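Local structure of beta-glucosidase (Streptococcus pyogenes, 4B3L) at residues V156-V161 with D215-T220; Y356-W361 with G406-G411. The protein hydrolyses beta-glycosides, probably those carrying a 6-phosphorylated sugar, as a family 1 glycoside hydrolase. All blocks are in the same frame, centred on the assembly; numbering follows the deposited sequence.

Contact 1 (V156-V161 with D215-T220); sequences VKDWFV and DGRIGT
The Phe-160 ring turns an edge to Thr-220, whose N lies 3.5 Å from CD1. Tyr-292 also meets this ring, with the two planes nearly parallel. The indole of Trp-159 has Arg-217 O at an edge, near its plane. Val-156 CG1 lies off-centre over one face of the indole. The indole NE1 bonds back to Val-156 O at 2.9 Å, a bent bond with the oxygen tilted from the ring plane. Phe-149 of helix 135-152 meets the indole edge-to-face.

The two segments hold neighbouring parallel strands, 158-160 and the start of 217-222, the fourth and fifth of the (beta/alpha)8 barrel. Four backbone bonds join them in parallel register. Arg-217 N gives to Lys-157 O. Trp-159 N then gives to Arg-217 O, and Gly-219 N to Trp-159 O at 2.8 Å. The last runs to Gly-219 O from the N of Val-161, where the chain turns a corner.

On the helix side, Trp-159 CB packs on Ile-218 CG1 at 3.8 Å. Ile-218 CG1 is anti to the backbone N (chi1 -171°), and its CD1 extends to Val-161 CG2. Helices 135-152 and 185-208 cover this group.

Asp-158 and Arg-217 point the same way from the other face. Asp-158 OD1 and Arg-217 NH1 form a long salt bridge at 3.8 Å. The oxygen sits well out of the guanidinium plane, so only the charges attract. OD1 also bonds Tyr-292 OH, and OD2 pairs with Arg-111. At the partly exposed end, Lys-157 NZ forms a salt bridge with Asp-215 OD1 at 3.3 Å, on its syn lone pair, and also bonds Gly-153 O.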
# COMPACT_ATOMS: atom_id res chain seq x y z
N VAL A 156 -18.20 -7.11 4.54
CA VAL A 156 -17.16 -6.31 3.88
C VAL A 156 -17.49 -6.04 2.42
O VAL A 156 -17.58 -6.97 1.59
CB VAL A 156 -15.79 -7.01 3.91
CG1 VAL A 156 -14.77 -6.16 3.16
CG2 VAL A 156 -15.36 -7.29 5.34
N LYS A 157 -17.60 -4.75 2.12
CA LYS A 157 -18.10 -4.25 0.85
C LYS A 157 -17.06 -3.40 0.12
O LYS A 157 -17.42 -2.56 -0.73
CB LYS A 157 -19.37 -3.42 1.09
CG LYS A 157 -20.47 -4.10 1.89
CD LYS A 157 -21.01 -5.36 1.20
CE LYS A 157 -22.27 -5.88 1.89
NZ LYS A 157 -22.40 -7.32 1.58
N ASP A 158 -15.79 -3.60 0.47
CA ASP A 158 -14.72 -2.72 0.02
C ASP A 158 -13.44 -3.49 0.01
O ASP A 158 -12.82 -3.66 1.05
CB ASP A 158 -14.62 -1.53 0.96
CG ASP A 158 -15.78 -0.56 0.79
OD1 ASP A 158 -15.97 -0.08 -0.34
OD2 ASP A 158 -16.50 -0.27 1.77
N TRP A 159 -13.04 -3.97 -1.16
CA TRP A 159 -11.92 -4.87 -1.30
C TRP A 159 -10.78 -4.33 -2.15
O TRP A 159 -10.99 -3.67 -3.17
CB TRP A 159 -12.40 -6.22 -1.89
CG TRP A 159 -13.38 -6.97 -1.01
CD1 TRP A 159 -14.78 -6.88 -1.00
CD2 TRP A 159 -13.07 -7.96 0.05
NE1 TRP A 159 -15.33 -7.70 -0.04
CE2 TRP A 159 -14.38 -8.37 0.62
CE3 TRP A 159 -11.89 -8.51 0.57
CZ2 TRP A 159 -14.47 -9.30 1.65
CZ3 TRP A 159 -12.00 -9.45 1.60
CH2 TRP A 159 -13.25 -9.84 2.13
N PHE A 160 -9.54 -4.65 -1.77
CA PHE A 160 -8.36 -4.28 -2.53
C PHE A 160 -7.43 -5.46 -2.54
O PHE A 160 -7.13 -6.04 -1.48
CB PHE A 160 -7.69 -3.06 -1.90
CG PHE A 160 -8.56 -1.86 -1.92
CD1 PHE A 160 -8.66 -1.09 -3.07
CD2 PHE A 160 -9.36 -1.52 -0.82
CE1 PHE A 160 -9.49 -0.03 -3.12
CE2 PHE A 160 -10.19 -0.40 -0.87
CZ PHE A 160 -10.24 0.34 -2.02
N VAL A 161 -6.98 -5.80 -3.74
CA VAL A 161 -6.19 -6.99 -4.02
C VAL A 161 -4.72 -6.86 -3.53
O VAL A 161 -4.20 -7.79 -2.89
CB VAL A 161 -6.24 -7.25 -5.53
CG1 VAL A 161 -5.44 -8.47 -5.94
CG2 VAL A 161 -7.68 -7.37 -5.98
N ASP A 215 -21.86 -7.34 -4.07
CA ASP A 215 -22.54 -6.08 -4.30
C ASP A 215 -21.70 -4.95 -3.69
O ASP A 215 -22.20 -3.85 -3.41
CB ASP A 215 -23.94 -6.11 -3.63
CG ASP A 215 -23.87 -6.27 -2.07
OD1 ASP A 215 -23.06 -7.11 -1.60
OD2 ASP A 215 -24.62 -5.57 -1.32
N GLY A 216 -20.43 -5.24 -3.43
CA GLY A 216 -19.51 -4.21 -2.96
C GLY A 216 -18.65 -3.76 -4.12
O GLY A 216 -18.93 -4.11 -5.28
N ARG A 217 -17.61 -2.99 -3.82
CA ARG A 217 -16.64 -2.54 -4.82
C ARG A 217 -15.32 -3.25 -4.56
O ARG A 217 -14.97 -3.58 -3.40
CB ARG A 217 -16.47 -1.00 -4.80
CG ARG A 217 -17.71 -0.11 -5.08
CD ARG A 217 -18.10 0.79 -3.89
NE ARG A 217 -17.63 2.19 -4.00
CZ ARG A 217 -17.61 3.10 -2.99
NH1 ARG A 217 -18.03 2.76 -1.76
NH2 ARG A 217 -17.16 4.35 -3.18
N ILE A 218 -14.59 -3.51 -5.64
CA ILE A 218 -13.22 -4.03 -5.54
C ILE A 218 -12.21 -3.23 -6.40
O ILE A 218 -12.54 -2.78 -7.51
CB ILE A 218 -13.17 -5.53 -5.90
CG1 ILE A 218 -11.80 -6.14 -5.60
CG2 ILE A 218 -13.55 -5.75 -7.34
CD1 ILE A 218 -11.73 -7.62 -5.82
N GLY A 219 -11.01 -3.03 -5.88
CA GLY A 219 -9.91 -2.55 -6.70
C GLY A 219 -8.51 -2.91 -6.23
O GLY A 219 -8.22 -4.03 -5.78
N THR A 220 -7.64 -1.92 -6.32
CA THR A 220 -6.24 -2.14 -5.98
C THR A 220 -5.59 -0.86 -5.46
O THR A 220 -6.17 0.25 -5.55
CB THR A 220 -5.47 -2.88 -7.09
OG1 THR A 220 -4.28 -3.45 -6.54
CG2 THR A 220 -5.18 -2.00 -8.32

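Contact 2 (Y356-W361 with G406-G411); sequences YDNIPW and GSNCFG
Trp-361 and Cys-409 form a parallel bridge, with CA atoms 5.1 Å apart, and Trp-361 uses both its N and its O in backbone bonds to Asn-408 O and Phe-410 N. This is where the seventh and eighth strands of the (beta/alpha)8 barrel first pair. Each is entered by a loop that follows a helix. At Gly-406 helix 386-404 has ended in a Schellman motif, and Asn-408 is the centre of an inverse gamma turn.

Trp-361 has the largest share of the contact. Its CG stands between the backbone N and the carbonyl carbon (chi1 66°), which brings the indole alongside 407-409. NE1 gives a hydrogen bond to Ser-407 OG at 3.0 Å, with the oxygen close to the ring plane. Ser-407 OG is also bonded to Ala-349 O of helix 343-355, so the hydroxyl joins the indole to that helix. Cys-409 CB lies over one face of the same ring, offset toward the rim and 3.6 Å from Trp-361 CZ2. Leu-399 of helix 386-404 touches both side chains.

Nearer the surface, Asn-408 reaches back to the 356-361 segment. Its CG is anti to the backbone N (chi1 -162°), and ND2 bonds Asn-358 O at 2.8 Å. The bond lies in the plane of both the carbonyl and the amide. Pro-360 runs beside this amide, and its CB meets an edge of the Phe-410 ring, 3.8 Å from CD2. Phe-410 also meets Phe-362, and Trp-8 edge-to-face. Cys-409 SG makes a sulfur-aromatic contact above the six-membered ring of Trp-361, 4.1 Å from its centroid and 13° off the ring normal.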
# COMPACT_ATOMS: atom_id res chain seq x y z
N TYR A 356 -7.20 8.72 -16.22
CA TYR A 356 -7.81 7.45 -15.83
C TYR A 356 -9.27 7.72 -15.57
O TYR A 356 -9.80 7.45 -14.48
CB TYR A 356 -7.12 6.85 -14.60
CG TYR A 356 -5.70 6.57 -14.91
CD1 TYR A 356 -5.34 5.45 -15.65
CD2 TYR A 356 -4.69 7.48 -14.56
CE1 TYR A 356 -4.01 5.20 -16.00
CE2 TYR A 356 -3.36 7.23 -14.89
CZ TYR A 356 -3.03 6.09 -15.61
OH TYR A 356 -1.70 5.85 -15.96
N ASP A 357 -9.90 8.34 -16.57
CA ASP A 357 -11.33 8.39 -16.69
C ASP A 357 -12.06 8.97 -15.47
O ASP A 357 -13.27 8.81 -15.33
CB ASP A 357 -11.82 6.98 -17.06
CG ASP A 357 -11.34 6.54 -18.44
OD1 ASP A 357 -10.95 7.42 -19.24
OD2 ASP A 357 -11.35 5.30 -18.72
N ASN A 358 -11.33 9.65 -14.60
CA ASN A 358 -11.90 10.20 -13.35
C ASN A 358 -12.69 9.13 -12.56
O ASN A 358 -13.67 9.47 -11.87
CB ASN A 358 -12.76 11.45 -13.64
CG ASN A 358 -12.92 12.36 -12.43
OD1 ASN A 358 -13.97 12.96 -12.26
ND2 ASN A 358 -11.89 12.50 -11.61
N ILE A 359 -12.28 7.85 -12.66
CA ILE A 359 -12.93 6.79 -11.85
C ILE A 359 -12.70 7.13 -10.40
O ILE A 359 -11.80 7.89 -10.08
CB ILE A 359 -12.52 5.33 -12.19
CG1 ILE A 359 -11.13 4.95 -11.63
CG2 ILE A 359 -12.61 5.07 -13.68
CD1 ILE A 359 -10.87 3.44 -11.65
N PRO A 360 -13.55 6.62 -9.51
CA PRO A 360 -13.40 7.05 -8.12
C PRO A 360 -12.11 6.44 -7.53
O PRO A 360 -11.73 5.32 -7.90
CB PRO A 360 -14.64 6.46 -7.42
CG PRO A 360 -15.53 5.91 -8.53
CD PRO A 360 -14.63 5.64 -9.69
N TRP A 361 -11.46 7.18 -6.65
CA TRP A 361 -10.26 6.75 -6.05
C TRP A 361 -10.20 7.44 -4.71
O TRP A 361 -10.92 8.43 -4.50
CB TRP A 361 -9.06 7.12 -6.94
CG TRP A 361 -8.88 8.61 -7.03
CD1 TRP A 361 -9.54 9.50 -7.88
CD2 TRP A 361 -8.01 9.43 -6.22
NE1 TRP A 361 -9.16 10.77 -7.65
CE2 TRP A 361 -8.23 10.81 -6.66
CE3 TRP A 361 -7.10 9.18 -5.19
CZ2 TRP A 361 -7.55 11.88 -6.11
CZ3 TRP A 361 -6.40 10.27 -4.64
CH2 TRP A 361 -6.63 11.59 -5.09
N GLY A 406 -12.65 18.89 -9.74
CA GLY A 406 -13.42 17.85 -10.51
C GLY A 406 -12.98 16.41 -10.35
O GLY A 406 -13.54 15.49 -10.95
N SER A 407 -11.93 16.18 -9.55
CA SER A 407 -11.41 14.81 -9.39
C SER A 407 -12.27 14.03 -8.43
O SER A 407 -12.68 14.52 -7.39
CB SER A 407 -9.94 14.83 -8.92
OG SER A 407 -9.39 13.52 -8.88
N ASN A 408 -12.47 12.78 -8.78
CA ASN A 408 -13.43 11.90 -8.16
C ASN A 408 -12.82 11.18 -6.95
O ASN A 408 -12.71 9.94 -6.87
CB ASN A 408 -13.88 10.94 -9.27
CG ASN A 408 -15.18 10.24 -8.96
OD1 ASN A 408 -15.84 10.49 -7.93
ND2 ASN A 408 -15.55 9.31 -9.84
N CYS A 409 -12.38 11.99 -6.01
CA CYS A 409 -11.74 11.48 -4.82
C CYS A 409 -12.79 11.38 -3.75
O CYS A 409 -13.34 12.41 -3.36
CB CYS A 409 -10.67 12.43 -4.32
SG CYS A 409 -9.89 11.83 -2.79
N PHE A 410 -13.02 10.18 -3.23
CA PHE A 410 -13.97 10.04 -2.12
C PHE A 410 -13.41 9.86 -0.68
O PHE A 410 -14.18 9.61 0.25
CB PHE A 410 -14.89 8.88 -2.45
CG PHE A 410 -14.17 7.59 -2.59
CD1 PHE A 410 -13.86 6.83 -1.45
CD2 PHE A 410 -13.79 7.14 -3.82
CE1 PHE A 410 -13.20 5.62 -1.56
CE2 PHE A 410 -13.13 5.94 -3.92
CZ PHE A 410 -12.84 5.17 -2.81
N GLY A 411 -12.11 10.00 -0.45
CA GLY A 411 -11.57 9.67 0.87
C GLY A 411 -10.08 9.92 1.08
O GLY A 411 -9.34 10.02 0.11

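Both contacts belong to the same closed barrel. Contact 1 joins the fourth and fifth strands, and contact 2 joins the seventh and eighth. Their centres lie about 16 Å apart. The sixth strand, 292-296, stands between them: Thr-220 is backbone-bonded to Gly-294 and Pro-360 to Leu-293. The nearest atoms of the two contacts are about 4 Å apart, and the guanidinium of Arg-217 makes a cation-pi interaction with the Phe-410 ring. In family 1 enzymes the catalytic glutamates lie at the C-terminal ends of strands four and seven. Segment 156-161 runs to that end of strand four, which probably lies nearer the active site than contact 2, at the start of its strands.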